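Local coordinates for protein GTN Reductase (Agrobacterium tumefaciens, PDB 4JIQ) that probably acts as an FMN-dependent oxidoreductase of the Old Yellow Enzyme family, exchanging electrons with NADH or NADPH, at residues V95-H100 with G174-A179. Numbering follows the deposited sequence.
Sequences VAQIWH and GVEIHA. With FMN (flavin mononucleotide), chain B; 1L5 ([(1E)-1-nitroprop-1-en-2-yl]benzene), chain C.
Strands 95-99 and 174-178, the third and fourth of the eight-stranded parallel barrel, meet where Q97 and H178 come together beside the pyrimidine edge of FMN. The axes approach to 4.2 Å at 30°. Backbone bonds run from A96 N to G174 O (3.0 Å), from E176 N to A96 O and, beyond a weak one from I98 N to E176 O, from H178 N to I98 O (3.2 Å).

Q97 and E176 point into the barrel, whereas H178 points toward strand 95-99. With CG anti to its backbone N (chi1 -158°) and the chain extended beyond, Q97 brings its amide to the pyrimidine edge of FMN: NE2 donates almost straight to FMN O2 (3.0 Å), and OE1 accepts from FMN N3 (3.2 Å). This paired grip fixes the amide's rotation. NE2 also makes a weak, bent bond to E176 OE2, while E176 OE1 is hydrogen-bonded to H265.

The amide stacks on the H178 imidazole, planes 14° apart, NE2 lying 3.6 Å above the ring's centre. The five-membered ring of W99 forms an offset stack with the H178 imidazole, centroids 4.3 Å apart. The nitro oxygen O of 1L5 lies 3.1 Å from H178 CE1, in the plane of the ring. On the outer face, I98 CD1 packs against V175 and I177. Flavin and nitroalkene thus meet side chains at the C-terminal ends of neighbouring strands, as is typical of TIM-barrel active sites.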
# COMPACT_ATOMS: atom_id res chain seq x y z
N VAL A 95 3.49 -8.03 -6.34
CA VAL A 95 2.13 -7.99 -5.80
C VAL A 95 1.48 -6.63 -6.07
O VAL A 95 2.15 -5.59 -6.05
CB VAL A 95 2.10 -8.28 -4.28
CG1 VAL A 95 2.46 -9.73 -4.00
CG2 VAL A 95 3.02 -7.33 -3.53
N ALA A 96 0.17 -6.64 -6.31
CA ALA A 96 -0.56 -5.41 -6.57
C ALA A 96 -1.11 -4.83 -5.27
O ALA A 96 -1.71 -5.55 -4.47
CB ALA A 96 -1.69 -5.67 -7.56
N GLN A 97 -0.91 -3.54 -5.06
CA GLN A 97 -1.51 -2.88 -3.91
C GLN A 97 -2.88 -2.34 -4.30
O GLN A 97 -2.98 -1.24 -4.85
CB GLN A 97 -0.61 -1.77 -3.37
CG GLN A 97 -0.90 -1.42 -1.91
CD GLN A 97 -0.33 -0.07 -1.49
OE1 GLN A 97 -0.30 0.87 -2.28
NE2 GLN A 97 0.11 0.02 -0.24
N ILE A 98 -3.92 -3.11 -4.02
CA ILE A 98 -5.28 -2.68 -4.34
C ILE A 98 -5.72 -1.57 -3.40
O ILE A 98 -5.51 -1.63 -2.19
CB ILE A 98 -6.27 -3.86 -4.33
CG1 ILE A 98 -6.22 -4.60 -3.00
CG2 ILE A 98 -5.96 -4.82 -5.47
CD1 ILE A 98 -7.18 -5.76 -2.92
N TRP A 99 -6.35 -0.55 -3.97
CA TRP A 99 -6.49 0.73 -3.30
C TRP A 99 -7.91 1.28 -3.32
O TRP A 99 -8.64 1.10 -4.29
CB TRP A 99 -5.55 1.73 -3.97
CG TRP A 99 -5.23 2.96 -3.18
CD1 TRP A 99 -5.51 3.19 -1.87
CD2 TRP A 99 -4.56 4.13 -3.67
NE1 TRP A 99 -5.05 4.44 -1.51
CE2 TRP A 99 -4.47 5.03 -2.60
CE3 TRP A 99 -4.04 4.49 -4.92
CZ2 TRP A 99 -3.87 6.28 -2.73
CZ3 TRP A 99 -3.45 5.73 -5.04
CH2 TRP A 99 -3.36 6.61 -3.96
N HIS A 100 -8.30 1.94 -2.24
CA HIS A 100 -9.48 2.80 -2.22
C HIS A 100 -9.18 4.00 -1.33
O HIS A 100 -8.91 3.84 -0.14
CB HIS A 100 -10.71 2.05 -1.71
CG HIS A 100 -12.00 2.72 -2.06
ND1 HIS A 100 -12.30 4.01 -1.69
CD2 HIS A 100 -13.09 2.27 -2.75
CE1 HIS A 100 -13.50 4.33 -2.14
NE2 HIS A 100 -14.00 3.29 -2.78
N GLY A 174 0.20 -11.96 -6.16
CA GLY A 174 -0.72 -11.73 -5.06
C GLY A 174 -1.12 -10.27 -4.97
O GLY A 174 -0.75 -9.46 -5.82
N VAL A 175 -1.89 -9.93 -3.94
CA VAL A 175 -2.29 -8.54 -3.71
C VAL A 175 -1.89 -8.06 -2.33
O VAL A 175 -1.73 -8.85 -1.40
CB VAL A 175 -3.81 -8.33 -3.88
CG1 VAL A 175 -4.27 -8.77 -5.25
CG2 VAL A 175 -4.57 -9.07 -2.79
N GLU A 176 -1.72 -6.75 -2.20
CA GLU A 176 -1.52 -6.14 -0.89
C GLU A 176 -2.67 -5.17 -0.62
O GLU A 176 -2.78 -4.14 -1.28
CB GLU A 176 -0.19 -5.41 -0.83
CG GLU A 176 0.18 -4.95 0.57
CD GLU A 176 1.31 -3.95 0.58
OE1 GLU A 176 2.40 -4.28 1.10
OE2 GLU A 176 1.11 -2.83 0.08
N ILE A 177 -3.52 -5.52 0.34
CA ILE A 177 -4.64 -4.66 0.70
C ILE A 177 -4.12 -3.37 1.32
O ILE A 177 -3.41 -3.40 2.32
CB ILE A 177 -5.60 -5.36 1.67
CG1 ILE A 177 -6.24 -6.58 1.01
CG2 ILE A 177 -6.67 -4.39 2.15
CD1 ILE A 177 -6.91 -7.52 1.98
N HIS A 178 -4.47 -2.23 0.73
CA HIS A 178 -4.03 -0.94 1.25
C HIS A 178 -4.94 -0.48 2.39
O HIS A 178 -6.07 -0.05 2.16
CB HIS A 178 -4.00 0.11 0.13
CG HIS A 178 -3.24 1.35 0.48
ND1 HIS A 178 -2.87 2.29 -0.46
CD2 HIS A 178 -2.77 1.80 1.67
CE1 HIS A 178 -2.22 3.27 0.14
NE2 HIS A 178 -2.14 3.00 1.43
N ALA A 179 -4.44 -0.59 3.61
CA ALA A 179 -5.21 -0.20 4.79
C ALA A 179 -4.44 0.82 5.62
O ALA A 179 -4.57 0.87 6.84
CB ALA A 179 -5.57 -1.41 5.63
N1 FMN B . 2.83 4.20 0.48
C2 FMN B . 1.80 3.35 0.10
O2 FMN B . 1.34 2.54 0.91
N3 FMN B . 1.29 3.41 -1.17
C4 FMN B . 1.80 4.32 -2.09
O4 FMN B . 1.33 4.35 -3.23
C4A FMN B . 2.82 5.18 -1.71
N5 FMN B . 3.35 6.10 -2.59
C5A FMN B . 4.47 6.86 -2.26
C6 FMN B . 5.05 7.68 -3.22
C7 FMN B . 6.18 8.43 -2.89
C7M FMN B . 6.81 9.31 -3.92
C8 FMN B . 6.71 8.36 -1.60
C8M FMN B . 7.93 9.17 -1.25
C9 FMN B . 6.12 7.54 -0.65
C9A FMN B . 5.00 6.77 -0.97
N10 FMN B . 4.40 5.92 -0.05
C10 FMN B . 3.34 5.11 -0.42
C1' FMN B . 5.10 5.55 1.22
C2' FMN B . 6.26 4.60 0.97
O2' FMN B . 5.78 3.36 0.48
C3' FMN B . 7.04 4.34 2.25
O3' FMN B . 6.15 4.13 3.32
C4' FMN B . 7.99 5.47 2.63
O4' FMN B . 7.39 6.75 2.64
C5' FMN B . 9.20 5.47 1.70
O5' FMN B . 10.28 6.01 2.41
P FMN B . 11.29 4.99 3.13
O1P FMN B . 12.18 4.33 2.11
O2P FMN B . 10.50 3.94 3.87
O3P FMN B . 12.13 5.79 4.09
C1 1L5 C . 0.19 8.14 -1.72
C2 1L5 C . 0.34 9.51 -2.31
C3 1L5 C . 1.00 10.51 -1.60
C4 1L5 C . 1.16 11.79 -2.12
C5 1L5 C . 0.66 12.09 -3.38
C6 1L5 C . 0.01 11.10 -4.09
C7 1L5 C . -0.15 9.81 -3.57
C8 1L5 C . 0.40 8.00 -0.41
O1 1L5 C . 1.26 6.67 1.00
N 1L5 C . 0.35 6.91 0.23
O 1L5 C . -0.68 5.96 0.14
C 1L5 C . -0.19 6.95 -2.54
O HOH W 1 -7.60 -0.37 -0.17
O HOH W 2 -8.01 2.16 2.17